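PUM-HD domain-containing protein (Caenorhabditis elegans, PDB 7CGF) probably binds 3' untranslated regions of messenger RNAs through its Pumilio repeat domain, captured here in complex with a PBE RNA. Local coordinates at residues A[113-118]-A[143-148]; A[73-78]-A[107-112]. The protein carries 2 engineered substitutions. One frame throughout, in Å; residues are numbered along the deposited sequence.

Both contacts lie on the surface of the PUM-HD domain, and neither belongs to its core. Each joins one predicted Pumilio repeat to the next: interaction 2 links repeats 69-104 and 105-140, interaction 1 links repeats 105-140 and 141-176. Helix 110-113 is shared. Its start lies in 107-112 and its last residue, Y113, opens 113-118. The chemistry differs. Interaction 1 stacks R148 on the F115 ring, with V145 at the ring edge. Interaction 2 is an ionic pair of D75 and R109. Y113 OH ties the two together by a probable hydrogen bond to D75 OD1 (2.6 Å).

Interaction 1: A[113-118]-A[143-148]; sequences YAFQMY and RHVIHR. With nucleotides of chain B.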
loop_
_atom_site.group_PDB
_atom_site.type_symbol
_atom_site.label_atom_id
_atom_site.label_comp_id
_atom_site.label_asym_id
_atom_site.label_seq_id
_atom_site.Cartn_x
_atom_site.Cartn_y
_atom_site.Cartn_z
ATOM N N TYR A 113 -14.919 14.162 2.996
ATOM C CA TYR A 113 -13.825 14.331 2.043
ATOM C C TYR A 113 -13.001 13.057 1.898
ATOM O O TYR A 113 -12.444 12.797 0.824
ATOM C CB TYR A 113 -12.911 15.487 2.481
ATOM C CG TYR A 113 -13.582 16.860 2.506
ATOM C CD1 TYR A 113 -14.644 17.162 1.653
ATOM C CD2 TYR A 113 -13.162 17.831 3.404
ATOM C CE1 TYR A 113 -15.264 18.424 1.690
ATOM C CE2 TYR A 113 -13.774 19.103 3.440
ATOM C CZ TYR A 113 -14.815 19.384 2.586
ATOM O OH TYR A 113 -15.424 20.629 2.645
ATOM N N ALA A 114 -12.914 12.248 2.957
ATOM C CA ALA A 114 -12.047 11.073 2.882
ATOM C C ALA A 114 -12.488 10.100 1.795
ATOM O O ALA A 114 -11.657 9.352 1.255
ATOM C CB ALA A 114 -11.998 10.384 4.247
ATOM N N PHE A 115 -13.776 10.096 1.457
ATOM C CA PHE A 115 -14.341 9.179 0.476
ATOM C C PHE A 115 -14.382 9.743 -0.931
ATOM O O PHE A 115 -14.767 9.018 -1.862
ATOM C CB PHE A 115 -15.757 8.784 0.909
ATOM C CG PHE A 115 -15.781 8.031 2.192
ATOM C CD1 PHE A 115 -15.833 8.694 3.405
ATOM C CD2 PHE A 115 -15.711 6.656 2.182
ATOM C CE1 PHE A 115 -15.820 7.988 4.608
ATOM C CE2 PHE A 115 -15.696 5.951 3.370
ATOM C CZ PHE A 115 -15.750 6.603 4.576
ATOM N N GLN A 116 -14.008 11.005 -1.115
ATOM C CA GLN A 116 -14.133 11.676 -2.406
ATOM C C GLN A 116 -12.822 11.631 -3.178
ATOM O O GLN A 116 -11.737 11.744 -2.594
ATOM C CB GLN A 116 -14.601 13.116 -2.180
ATOM C CG GLN A 116 -15.999 13.136 -1.562
ATOM C CD GLN A 116 -16.441 14.491 -1.054
ATOM O OE1 GLN A 116 -15.705 15.472 -1.126
ATOM N NE2 GLN A 116 -17.648 14.545 -0.511
ATOM N N MET A 117 -12.909 11.487 -4.511
ATOM C CA MET A 117 -11.690 11.155 -5.240
ATOM C C MET A 117 -10.736 12.333 -5.335
ATOM O O MET A 117 -9.523 12.128 -5.344
ATOM C CB MET A 117 -12.000 10.613 -6.632
ATOM C CG MET A 117 -12.649 11.575 -7.582
ATOM S SD MET A 117 -12.789 10.755 -9.212
ATOM C CE MET A 117 -13.876 11.922 -10.035
ATOM N N TYR A 118 -11.241 13.571 -5.391
ATOM C CA TYR A 118 -10.303 14.693 -5.391
ATOM C C TYR A 118 -9.983 15.178 -3.976
ATOM O O TYR A 118 -8.816 15.415 -3.656
ATOM C CB TYR A 118 -10.863 15.847 -6.232
ATOM C CG TYR A 118 -11.208 15.453 -7.650
ATOM C CD1 TYR A 118 -10.272 14.841 -8.480
ATOM C CD2 TYR A 118 -12.474 15.714 -8.166
ATOM C CE1 TYR A 118 -10.599 14.473 -9.787
ATOM C CE2 TYR A 118 -12.805 15.338 -9.467
ATOM C CZ TYR A 118 -11.869 14.739 -10.272
ATOM O OH TYR A 118 -12.193 14.374 -11.573
ATOM N N ARG A 143 -11.756 9.223 12.728
ATOM C CA ARG A 143 -12.245 8.300 13.753
ATOM C C ARG A 143 -13.709 7.938 13.535
ATOM O O ARG A 143 -14.119 6.788 13.753
ATOM C CB ARG A 143 -12.073 8.949 15.129
ATOM C CG ARG A 143 -11.191 8.213 16.099
ATOM C CD ARG A 143 -11.063 9.003 17.398
ATOM N NE ARG A 143 -9.661 9.118 17.792
ATOM C CZ ARG A 143 -9.032 8.225 18.549
ATOM N NH1 ARG A 143 -7.747 8.391 18.850
ATOM N NH2 ARG A 143 -9.698 7.170 19.003
ATOM N N HIS A 144 -14.510 8.910 13.099
ATOM C CA HIS A 144 -15.952 8.725 12.999
ATOM C C HIS A 144 -16.365 7.815 11.855
ATOM O O HIS A 144 -17.506 7.334 11.855
ATOM C CB HIS A 144 -16.642 10.081 12.841
ATOM C CG HIS A 144 -16.354 11.020 13.960
ATOM N ND1 HIS A 144 -15.928 12.315 13.762
ATOM C CD2 HIS A 144 -16.403 10.839 15.300
ATOM C CE1 HIS A 144 -15.743 12.898 14.932
ATOM N NE2 HIS A 144 -16.015 12.020 15.881
ATOM N N VAL A 145 -15.485 7.583 10.878
ATOM C CA VAL A 145 -15.835 6.808 9.693
ATOM C C VAL A 145 -14.776 5.759 9.367
ATOM O O VAL A 145 -14.713 5.286 8.231
ATOM C CB VAL A 145 -16.062 7.734 8.474
ATOM C CG1 VAL A 145 -17.324 8.578 8.656
ATOM C CG2 VAL A 145 -14.857 8.668 8.275
ATOM N N ILE A 146 -13.995 5.322 10.362
ATOM C CA ILE A 146 -12.765 4.580 10.064
ATOM C C ILE A 146 -13.032 3.202 9.428
ATOM O O ILE A 146 -12.315 2.807 8.502
ATOM C CB ILE A 146 -11.877 4.497 11.324
ATOM C CG1 ILE A 146 -10.571 3.742 11.050
ATOM C CG2 ILE A 146 -12.640 3.890 12.502
ATOM C CD1 ILE A 146 -9.700 4.319 9.925
ATOM N N HIS A 147 -14.049 2.442 9.882
ATOM C CA HIS A 147 -14.247 1.116 9.279
ATOM C C HIS A 147 -14.584 1.225 7.796
ATOM O O HIS A 147 -13.989 0.534 6.960
ATOM C CB HIS A 147 -15.329 0.307 10.007
ATOM C CG HIS A 147 -15.516 -1.088 9.453
ATOM N ND1 HIS A 147 -15.242 -2.227 10.184
ATOM C CD2 HIS A 147 -15.947 -1.519 8.240
ATOM C CE1 HIS A 147 -15.498 -3.297 9.446
ATOM N NE2 HIS A 147 -15.924 -2.895 8.262
ATOM N N ARG A 148 -15.527 2.112 7.441
ATOM C CA ARG A 148 -15.884 2.252 6.037
ATOM C C ARG A 148 -14.738 2.866 5.250
ATOM O O ARG A 148 -14.502 2.503 4.090
ATOM C CB ARG A 148 -17.161 3.092 5.918
ATOM C CG ARG A 148 -17.743 3.162 4.510
ATOM C CD ARG A 148 -19.127 3.821 4.489
ATOM N NE ARG A 148 -19.182 5.031 5.310
ATOM C CZ ARG A 148 -19.148 6.272 4.828
ATOM N NH1 ARG A 148 -19.075 6.479 3.524
ATOM N NH2 ARG A 148 -19.198 7.306 5.654
ATOM P P U B 7 -6.624 7.294 -10.936
ATOM O OP1 U B 7 -7.230 6.989 -12.268
ATOM O OP2 U B 7 -5.195 7.003 -10.665
ATOM O "O5'" U B 7 -6.794 8.834 -10.624
ATOM C "C5'" U B 7 -6.048 9.787 -11.344
ATOM C "C4'" U B 7 -6.710 11.119 -11.238
ATOM O "O4'" U B 7 -6.489 11.674 -9.929
ATOM C "C3'" U B 7 -6.198 12.184 -12.190
ATOM O "O3'" U B 7 -6.844 12.056 -13.449
ATOM C "C2'" U B 7 -6.535 13.502 -11.474
ATOM O "O2'" U B 7 -7.797 13.989 -11.924
ATOM C "C1'" U B 7 -6.644 13.075 -9.994
ATOM N N1 U B 7 -5.692 13.707 -9.042
ATOM C C2 U B 7 -6.108 14.866 -8.432
ATOM O O2 U B 7 -7.166 15.386 -8.724
ATOM N N3 U B 7 -5.235 15.418 -7.519
ATOM C C4 U B 7 -4.008 14.900 -7.167
ATOM O O4 U B 7 -3.314 15.475 -6.324
ATOM C C5 U B 7 -3.660 13.678 -7.822
ATOM C C6 U B 7 -4.490 13.129 -8.716
#
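F115 and R148 mark the closest approach of the two backbones, with their CA atoms 9.0 Å apart. Residues 113-118 leave helix 110-113 through a type I beta turn from Y113 to Q116. A backbone hydrogen bond from Q116 N to Y113 O, 3.1 Å, closes the turn. In 143-148, V145 is the N-cap residue of helix 146-150. Side chains alone span the gap.

F115 carries the contact. Its CG stands anti to its carbonyl carbon, and its CB points toward 143-148. The R148 guanidinium lies flat over one face of the ring. The two planes are 4° apart and the centres 3.8 Å apart. This is a parallel cation-pi stack, with R148 CZ 27° off the ring normal. R148 NH1 sits over the ring centre, 3.3 Å above the plane. The R148 chain starts anti to its backbone N and then bends at chi3 (45°), which folds the guanidinium back over the ring. R148 CG also packs on F115 CE2 at 3.6 Å. V145 comes in at the ring edge, where its CG2 lies 3.9 Å from F115 CE1. The ring is therefore held on a face and at an edge. A114 and F115 also touch C149 of helix 146-150.

At the far end of the loop, Y118 meets the bound RNA. Its CD1 lies 3.2 Å from O2 of U7 of chain B, an oblique approach. M117 packs on a sugar of the RNA. The loop thus runs from a contact with the RNA to a contact with 143-148, which lies in the next predicted repeat.

The stack lets an exposed arginine cover an aromatic ring at the surface. The attraction between guanidinium and ring probably combines dispersion with the pull of the positive charge on the ring electrons.

Interaction 2: A[73-78]-A[107-112]; sequences NADELV and IDRVPE
The D75 carboxylate meets the end of the R109 side chain, and this one pair makes the contact. D75 OD2 forms a salt bridge with R109 NH1 at 3.0 Å. D75 OD1 is nearly as near to the same nitrogen, at 3.1 Å. Both oxygens thus straddle NH1, while R109 CZ stays 4.0 Å from D75 OD1. The carboxylate and guanidinium planes are 84° apart, so this is not the flat, two-nitrogen form of an Asp-Arg pair. The R109 chain runs extended from CG to NE, and its chi3 of 176° helps carry NH1 across to D75. D75 CG lies anti to its backbone N (chi1 175°), which carries the carboxylate toward 107-112.

D75 OD1 has a second partner in Y113 OH, a hydrogen bond that probably helps fix the carboxylate. R109 and the tyrosine hydroxyl would probably favour a charged D75, partly against E112, whose OE1 is 5.6 Å from D75 OD1.

D75 lies near the start of helix 74-78, and R109 is the N-cap residue of helix 110-113. The bridge joins the starts of two short helices. Segments 73-78 and 107-112 fall in two successive predicted Pumilio repeats. Nearby, A74 and V78 pack on helix 99-106, and L77 packs on helices 37-41 and 83-89. V110 and P111 lean on helix 132-142. The ion pair lies at the surface of this all-helical stack.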
loop_
_atom_site.group_PDB
_atom_site.type_symbol
_atom_site.label_atom_id
_atom_site.label_comp_id
_atom_site.label_asym_id
_atom_site.label_seq_id
_atom_site.Cartn_x
_atom_site.Cartn_y
_atom_site.Cartn_z
ATOM N N ASN A 73 -13.763 29.532 0.162
ATOM C CA ASN A 73 -14.348 28.634 -0.823
ATOM C C ASN A 73 -13.834 27.205 -0.686
ATOM O O ASN A 73 -13.957 26.423 -1.636
ATOM C CB ASN A 73 -14.070 29.150 -2.235
ATOM C CG ASN A 73 -14.783 30.476 -2.522
ATOM O OD1 ASN A 73 -15.988 30.500 -2.809
ATOM N ND2 ASN A 73 -14.041 31.581 -2.435
ATOM N N ALA A 74 -13.256 26.854 0.468
ATOM C CA ALA A 74 -12.566 25.565 0.585
ATOM C C ALA A 74 -13.484 24.391 0.259
ATOM O O ALA A 74 -13.069 23.449 -0.432
ATOM C CB ALA A 74 -11.981 25.395 1.984
ATOM N N ASP A 75 -14.725 24.411 0.755
ATOM C CA ASP A 75 -15.599 23.267 0.515
ATOM C C ASP A 75 -15.883 23.080 -0.966
ATOM O O ASP A 75 -16.017 21.942 -1.422
ATOM C CB ASP A 75 -16.919 23.384 1.287
ATOM C CG ASP A 75 -17.890 22.254 0.945
ATOM O OD1 ASP A 75 -17.584 21.080 1.239
ATOM O OD2 ASP A 75 -18.960 22.528 0.360
ATOM N N GLU A 76 -15.958 24.166 -1.740
ATOM C CA GLU A 76 -16.193 24.013 -3.166
ATOM C C GLU A 76 -14.939 23.598 -3.935
ATOM O O GLU A 76 -15.055 23.002 -5.013
ATOM C CB GLU A 76 -16.751 25.312 -3.744
ATOM C CG GLU A 76 -17.488 25.102 -5.042
ATOM C CD GLU A 76 -18.197 26.353 -5.502
ATOM O OE1 GLU A 76 -18.549 27.184 -4.632
ATOM O OE2 GLU A 76 -18.393 26.502 -6.727
ATOM N N LEU A 77 -13.752 23.874 -3.401
ATOM C CA LEU A 77 -12.532 23.597 -4.138
ATOM C C LEU A 77 -11.960 22.223 -3.844
ATOM O O LEU A 77 -11.274 21.659 -4.709
ATOM C CB LEU A 77 -11.460 24.645 -3.818
ATOM C CG LEU A 77 -11.774 26.078 -4.272
ATOM C CD1 LEU A 77 -10.685 27.018 -3.766
ATOM C CD2 LEU A 77 -11.900 26.160 -5.785
ATOM N N VAL A 78 -12.181 21.670 -2.645
ATOM C CA VAL A 78 -11.389 20.493 -2.272
ATOM C C VAL A 78 -11.746 19.276 -3.117
ATOM O O VAL A 78 -10.868 18.461 -3.414
ATOM C CB VAL A 78 -11.490 20.150 -0.771
ATOM C CG1 VAL A 78 -10.739 21.181 0.058
ATOM C CG2 VAL A 78 -12.945 19.995 -0.318
ATOM N N ILE A 107 -12.009 20.985 8.381
ATOM C CA ILE A 107 -12.023 19.910 9.371
ATOM C C ILE A 107 -13.425 19.335 9.527
ATOM O O ILE A 107 -13.595 18.115 9.676
ATOM C CB ILE A 107 -11.443 20.398 10.713
ATOM C CG1 ILE A 107 -11.216 19.209 11.654
ATOM C CG2 ILE A 107 -12.331 21.446 11.379
ATOM C CD1 ILE A 107 -10.243 18.169 11.111
ATOM N N ASP A 108 -14.456 20.185 9.470
ATOM C CA ASP A 108 -15.802 19.712 9.789
ATOM C C ASP A 108 -16.328 18.703 8.776
ATOM O O ASP A 108 -17.193 17.892 9.127
ATOM C CB ASP A 108 -16.776 20.889 9.895
ATOM C CG ASP A 108 -16.493 21.793 11.088
ATOM O OD1 ASP A 108 -15.794 21.366 12.031
ATOM O OD2 ASP A 108 -16.985 22.943 11.081
ATOM N N ARG A 109 -15.823 18.714 7.542
ATOM C CA ARG A 109 -16.275 17.782 6.517
ATOM C C ARG A 109 -15.220 16.753 6.132
ATOM O O ARG A 109 -15.386 16.067 5.115
ATOM C CB ARG A 109 -16.731 18.546 5.274
ATOM C CG ARG A 109 -17.966 19.392 5.532
ATOM C CD ARG A 109 -18.697 19.751 4.259
ATOM N NE ARG A 109 -19.922 20.479 4.575
ATOM C CZ ARG A 109 -20.752 21.008 3.680
ATOM N NH1 ARG A 109 -20.506 20.898 2.378
ATOM N NH2 ARG A 109 -21.839 21.648 4.095
ATOM N N VAL A 110 -14.149 16.628 6.911
ATOM C CA VAL A 110 -13.156 15.576 6.689
ATOM C C VAL A 110 -13.831 14.210 6.590
ATOM O O VAL A 110 -13.436 13.409 5.731
ATOM C CB VAL A 110 -12.063 15.593 7.775
ATOM C CG1 VAL A 110 -11.337 14.256 7.865
ATOM C CG2 VAL A 110 -11.054 16.713 7.487
ATOM N N PRO A 111 -14.836 13.881 7.412
ATOM C CA PRO A 111 -15.450 12.549 7.280
ATOM C C PRO A 111 -16.104 12.302 5.928
ATOM O O PRO A 111 -16.230 11.139 5.525
ATOM C CB PRO A 111 -16.470 12.524 8.429
ATOM C CG PRO A 111 -15.879 13.419 9.452
ATOM C CD PRO A 111 -15.347 14.569 8.611
ATOM N N GLU A 112 -16.513 13.349 5.207
ATOM C CA GLU A 112 -16.999 13.195 3.840
ATOM C C GLU A 112 -15.866 13.233 2.819
ATOM O O GLU A 112 -15.852 12.433 1.872
ATOM C CB GLU A 112 -18.026 14.297 3.516
ATOM C CG GLU A 112 -19.162 14.413 4.533
ATOM C CD GLU A 112 -19.890 15.765 4.482
ATOM O OE1 GLU A 112 -19.914 16.419 3.411
ATOM O OE2 GLU A 112 -20.443 16.176 5.525
#